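PDB 3WPU: beta-fructofuranosidase from Arthrobacter, which is a beta-fructofuranosidase of the levansucrase/invertase family, whose members are built on a five-bladed beta-propeller. Local coordinates for residues Gly3-Gln15 with Thr29-Pro42. Residues are numbered along the deposited sequence; the frame is centred on the assembly and turned at random.
Sequences GLQDGPEPTIHTQ and TRADARQLQRMSDP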
loop_
_atom_site.group_PDB
_atom_site.type_symbol
_atom_site.label_atom_id
_atom_site.label_comp_id
_atom_site.label_asym_id
_atom_site.label_seq_id
_atom_site.Cartn_x
_atom_site.Cartn_y
_atom_site.Cartn_z
ATOM N N GLY A 3 22.491 -5.151 20.954
ATOM C CA GLY A 3 22.863 -4.531 19.647
ATOM C C GLY A 3 22.313 -3.130 19.411
ATOM O O GLY A 3 22.270 -2.664 18.262
ATOM N N LEU A 4 21.884 -2.451 20.480
ATOM C CA LEU A 4 21.365 -1.084 20.365
ATOM C C LEU A 4 22.368 -0.076 20.899
ATOM O O LEU A 4 22.982 -0.292 21.942
ATOM C CB LEU A 4 20.053 -0.917 21.140
ATOM C CG LEU A 4 18.853 -1.756 20.714
ATOM C CD1 LEU A 4 17.651 -1.495 21.614
ATOM C CD2 LEU A 4 18.521 -1.492 19.249
ATOM N N GLN A 5 22.519 1.028 20.182
ATOM C CA GLN A 5 23.232 2.200 20.691
ATOM C C GLN A 5 22.434 2.772 21.849
ATOM O O GLN A 5 21.223 2.557 21.944
ATOM C CB GLN A 5 23.384 3.262 19.603
ATOM C CG GLN A 5 24.104 2.778 18.362
ATOM C CD GLN A 5 25.466 2.217 18.689
ATOM O OE1 GLN A 5 26.308 2.919 19.254
ATOM N NE2 GLN A 5 25.694 0.957 18.354
ATOM N N ASP A 6 23.106 3.485 22.746
ATOM C CA ASP A 6 22.386 4.137 23.839
ATOM C C ASP A 6 21.411 5.170 23.258
ATOM O O ASP A 6 21.676 5.790 22.228
ATOM C CB ASP A 6 23.352 4.830 24.795
ATOM C CG ASP A 6 24.220 3.858 25.579
ATOM O OD1 ASP A 6 23.870 2.675 25.740
ATOM O OD2 ASP A 6 25.275 4.309 26.040
ATOM N N GLY A 7 20.264 5.341 23.910
ATOM C CA GLY A 7 19.268 6.269 23.441
ATOM C C GLY A 7 18.035 6.139 24.315
ATOM O O GLY A 7 18.060 5.338 25.240
ATOM N N PRO A 8 16.976 6.899 23.998
ATOM C CA PRO A 8 15.765 6.806 24.814
ATOM C C PRO A 8 15.166 5.412 24.748
ATOM O O PRO A 8 15.305 4.719 23.753
ATOM C CB PRO A 8 14.821 7.818 24.150
ATOM C CG PRO A 8 15.268 7.851 22.709
ATOM C CD PRO A 8 16.759 7.715 22.787
ATOM N N GLU A 9 14.438 5.029 25.790
ATOM C CA GLU A 9 13.667 3.822 25.744
ATOM C C GLU A 9 12.358 4.092 24.986
ATOM O O GLU A 9 11.888 5.205 24.934
ATOM C CB GLU A 9 13.409 3.338 27.171
ATOM C CG GLU A 9 14.715 2.917 27.837
ATOM C CD GLU A 9 14.509 2.193 29.124
ATOM O OE1 GLU A 9 13.506 1.452 29.209
ATOM O OE2 GLU A 9 15.358 2.341 30.030
ATOM N N PRO A 10 11.814 3.061 24.327
ATOM C CA PRO A 10 10.610 3.220 23.541
ATOM C C PRO A 10 9.417 3.333 24.473
ATOM O O PRO A 10 9.503 2.933 25.631
ATOM C CB PRO A 10 10.545 1.933 22.717
ATOM C CG PRO A 10 11.320 0.948 23.493
ATOM C CD PRO A 10 12.405 1.726 24.160
ATOM N N THR A 11 8.336 3.882 23.940
ATOM C CA THR A 11 7.114 4.097 24.691
ATOM C C THR A 11 6.538 2.748 25.042
ATOM O O THR A 11 6.639 1.800 24.274
ATOM C CB THR A 11 6.109 4.908 23.831
ATOM O OG1 THR A 11 6.716 6.144 23.438
ATOM C CG2 THR A 11 4.854 5.215 24.588
ATOM N N ILE A 12 5.918 2.653 26.217
ATOM C CA ILE A 12 5.199 1.445 26.580
ATOM C C ILE A 12 3.818 1.517 25.945
ATOM O O ILE A 12 3.065 2.466 26.204
ATOM C CB ILE A 12 5.094 1.284 28.111
ATOM C CG1 ILE A 12 6.501 1.118 28.708
ATOM C CG2 ILE A 12 4.244 0.075 28.437
ATOM C CD1 ILE A 12 6.527 0.957 30.219
ATOM N N HIS A 13 3.524 0.540 25.083
ATOM C CA HIS A 13 2.231 0.434 24.413
ATOM C C HIS A 13 1.585 -0.873 24.870
ATOM O O HIS A 13 2.249 -1.902 24.979
ATOM C CB HIS A 13 2.371 0.385 22.895
ATOM C CG HIS A 13 2.840 1.663 22.273
ATOM N ND1 HIS A 13 1.994 2.714 22.000
ATOM C CD2 HIS A 13 4.060 2.034 21.806
ATOM C CE1 HIS A 13 2.677 3.694 21.425
ATOM N NE2 HIS A 13 3.925 3.296 21.282
ATOM N N THR A 14 0.289 -0.835 25.131
ATOM C CA THR A 14 -0.390 -1.983 25.721
ATOM C C THR A 14 -1.039 -2.943 24.748
ATOM O O THR A 14 -1.443 -4.034 25.149
ATOM C CB THR A 14 -1.501 -1.500 26.667
ATOM O OG1 THR A 14 -2.554 -0.923 25.902
ATOM C CG2 THR A 14 -0.972 -0.450 27.622
ATOM N N GLN A 15 -1.188 -2.524 23.486
ATOM C CA GLN A 15 -1.942 -3.259 22.462
ATOM C C GLN A 15 -3.435 -3.411 22.741
ATOM O O GLN A 15 -4.117 -4.109 22.006
ATOM C CB GLN A 15 -1.318 -4.626 22.186
ATOM C CG GLN A 15 0.093 -4.518 21.614
ATOM C CD GLN A 15 0.618 -5.852 21.157
ATOM O OE1 GLN A 15 -0.087 -6.615 20.479
ATOM N NE2 GLN A 15 1.862 -6.155 21.524
ATOM N N THR A 29 5.403 7.362 18.478
ATOM C CA THR A 29 5.943 8.505 19.220
ATOM C C THR A 29 7.350 8.841 18.760
ATOM O O THR A 29 7.986 8.048 18.095
ATOM C CB THR A 29 6.005 8.248 20.729
ATOM O OG1 THR A 29 6.985 7.238 21.006
ATOM C CG2 THR A 29 4.642 7.790 21.268
ATOM N N ARG A 30 7.867 9.996 19.192
ATOM C CA ARG A 30 9.271 10.338 18.916
ATOM C C ARG A 30 10.223 9.358 19.615
ATOM O O ARG A 30 11.222 8.968 19.043
ATOM C CB ARG A 30 9.562 11.784 19.318
ATOM C CG ARG A 30 8.885 12.784 18.398
ATOM C CD ARG A 30 9.264 14.232 18.696
ATOM N NE ARG A 30 10.690 14.544 18.608
ATOM C CZ ARG A 30 11.320 14.931 17.504
ATOM N NH1 ARG A 30 10.675 15.018 16.347
ATOM N NH2 ARG A 30 12.613 15.217 17.553
ATOM N N ALA A 31 9.881 8.922 20.829
ATOM C CA ALA A 31 10.668 7.941 21.552
ATOM C C ALA A 31 10.731 6.633 20.758
ATOM O O ALA A 31 11.804 6.026 20.633
ATOM C CB ALA A 31 10.064 7.704 22.934
ATOM N N ASP A 32 9.595 6.228 20.198
ATOM C CA ASP A 32 9.502 5.015 19.354
ATOM C C ASP A 32 10.410 5.202 18.124
ATOM O O ASP A 32 11.263 4.373 17.830
ATOM C CB ASP A 32 8.042 4.769 18.902
ATOM C CG ASP A 32 7.099 4.333 20.045
ATOM O OD1 ASP A 32 7.571 3.841 21.095
ATOM O OD2 ASP A 32 5.867 4.454 19.833
ATOM N N ALA A 33 10.214 6.304 17.423
ATOM C CA ALA A 33 10.925 6.542 16.183
ATOM C C ALA A 33 12.432 6.650 16.409
ATOM O O ALA A 33 13.232 6.312 15.507
ATOM C CB ALA A 33 10.361 7.788 15.486
ATOM N N ARG A 34 12.857 7.074 17.594
ATOM C CA ARG A 34 14.302 7.184 17.864
ATOM C C ARG A 34 14.975 5.829 18.017
ATOM O O ARG A 34 16.188 5.713 17.902
ATOM C CB ARG A 34 14.601 8.132 19.039
ATOM C CG ARG A 34 14.332 9.581 18.677
ATOM C CD ARG A 34 14.496 10.553 19.837
ATOM N NE ARG A 34 15.860 10.596 20.367
ATOM C CZ ARG A 34 16.212 11.158 21.528
ATOM N NH1 ARG A 34 15.305 11.707 22.333
ATOM N NH2 ARG A 34 17.490 11.130 21.910
ATOM N N GLN A 35 14.190 4.772 18.211
ATOM C CA GLN A 35 14.748 3.423 18.190
ATOM C C GLN A 35 15.410 3.096 16.840
ATOM O O GLN A 35 16.349 2.326 16.785
ATOM C CB GLN A 35 13.676 2.385 18.480
ATOM C CG GLN A 35 12.917 2.562 19.789
ATOM C CD GLN A 35 13.814 2.854 20.975
ATOM O OE1 GLN A 35 14.625 2.021 21.384
ATOM N NE2 GLN A 35 13.656 4.026 21.532
ATOM N N LEU A 36 14.908 3.684 15.769
ATOM C CA LEU A 36 15.488 3.507 14.425
ATOM C C LEU A 36 16.957 3.904 14.415
ATOM O O LEU A 36 17.776 3.260 13.744
ATOM C CB LEU A 36 14.699 4.325 13.376
ATOM C CG LEU A 36 13.202 3.991 13.195
ATOM C CD1 LEU A 36 12.461 5.073 12.464
ATOM C CD2 LEU A 36 13.047 2.652 12.482
ATOM N N GLN A 37 17.300 4.964 15.137
ATOM C CA GLN A 37 18.725 5.372 15.219
ATOM C C GLN A 37 19.520 4.420 16.121
ATOM O O GLN A 37 20.691 4.125 15.881
ATOM C CB GLN A 37 18.853 6.811 15.723
ATOM C CG GLN A 37 18.179 7.795 14.812
ATOM C CD GLN A 37 18.060 9.166 15.423
ATOM O OE1 GLN A 37 19.031 9.687 16.004
ATOM N NE2 GLN A 37 16.873 9.762 15.313
ATOM N N ARG A 38 18.896 3.927 17.191
ATOM C CA ARG A 38 19.578 2.996 18.082
ATOM C C ARG A 38 19.936 1.692 17.382
ATOM O O ARG A 38 20.909 1.054 17.737
ATOM C CB ARG A 38 18.701 2.688 19.311
ATOM C CG ARG A 38 18.412 3.897 20.183
ATOM C CD ARG A 38 17.637 3.531 21.450
ATOM N NE ARG A 38 18.459 2.767 22.389
ATOM C CZ ARG A 38 17.982 1.986 23.356
ATOM N NH1 ARG A 38 16.677 1.833 23.527
ATOM N NH2 ARG A 38 18.817 1.324 24.165
ATOM N N MET A 39 19.116 1.290 16.407
ATOM C CA MET A 39 19.290 0.038 15.709
ATOM C C MET A 39 20.354 0.154 14.625
ATOM O O MET A 39 20.803 -0.855 14.121
ATOM C CB MET A 39 17.977 -0.382 15.062
ATOM C CG MET A 39 16.842 -0.719 16.033
ATOM S SD MET A 39 15.224 -0.616 15.216
ATOM C CE MET A 39 15.828 -1.135 13.592
ATOM N N SER A 40 20.745 1.377 14.293
ATOM C CA SER A 40 21.680 1.610 13.192
ATOM C C SER A 40 23.106 1.442 13.673
ATOM O O SER A 40 23.420 1.734 14.829
ATOM C CB SER A 40 21.471 3.016 12.630
ATOM O OG SER A 40 22.351 3.293 11.539
ATOM N N ASP A 41 23.974 0.983 12.776
ATOM C CA ASP A 41 25.366 0.701 13.099
ATOM C C ASP A 41 26.180 1.942 12.770
ATOM O O ASP A 41 26.306 2.273 11.604
ATOM C CB ASP A 41 25.865 -0.475 12.261
ATOM C CG ASP A 41 27.342 -0.799 12.500
ATOM O OD1 ASP A 41 28.036 -0.077 13.260
ATOM O OD2 ASP A 41 27.797 -1.801 11.894
ATOM N N PRO A 42 26.740 2.622 13.790
ATOM C CA PRO A 42 27.427 3.874 13.523
ATOM C C PRO A 42 28.737 3.686 12.764
ATOM O O PRO A 42 29.270 4.670 12.268
ATOM C CB PRO A 42 27.674 4.461 14.922
ATOM C CG PRO A 42 27.650 3.287 15.826
ATOM C CD PRO A 42 26.680 2.318 15.228
HETATM O O HOH W 1 23.527 -0.437 16.764
HETATM O O HOH W 2 20.677 -3.449 15.836
HETATM O O HOH W 3 21.603 0.378 24.359
HETATM O O HOH W 4 7.296 1.181 21.598
#
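L4 to H13, an extended N-terminal arm without regular secondary structure, runs antiparallel along helix 30-38 at the molecule's periphery; R38, Q35 and D32 of the helix hydrogen-bond to backbone N and O atoms of the arm, while prolines and L4 pack alongside. CA pairings Q5-R38 and P10-D32 fix the direction. Two hydrogen bonds join Q5 and R38: Q5 N donates to R38 O (2.9 Å), on a lone pair, and R38 NE to Q5 O (2.8 Å, 166°). The R38 guanidinium is sandwiched, with G7 O over its centre and L4 CD1 offset on the opposite face. Mid-helix, Q35 NE2 donates to P8 O (2.9 Å) and A31 O; a bend at chi2 (-46°) brings the amide beside P10. P8 CG sits 3.6 Å above the centre of the R34 guanidinium, whose NH1 hydrogen-bonds to Y283 OH. T29 and D32 form a capping box: D32 N donates to T29 OG1, T29 N to D32 OD2. T11 and H13 bind the same two residues: T29 OG1 donates to T11 OG1, T11 N to D32 OD1 (2.9 Å), and H13 NE2 to the syn lone pair of D32 OD2 (2.7 Å), giving OD2 two donors. H13 ND1 hydrogen-bonds to D381 OD1.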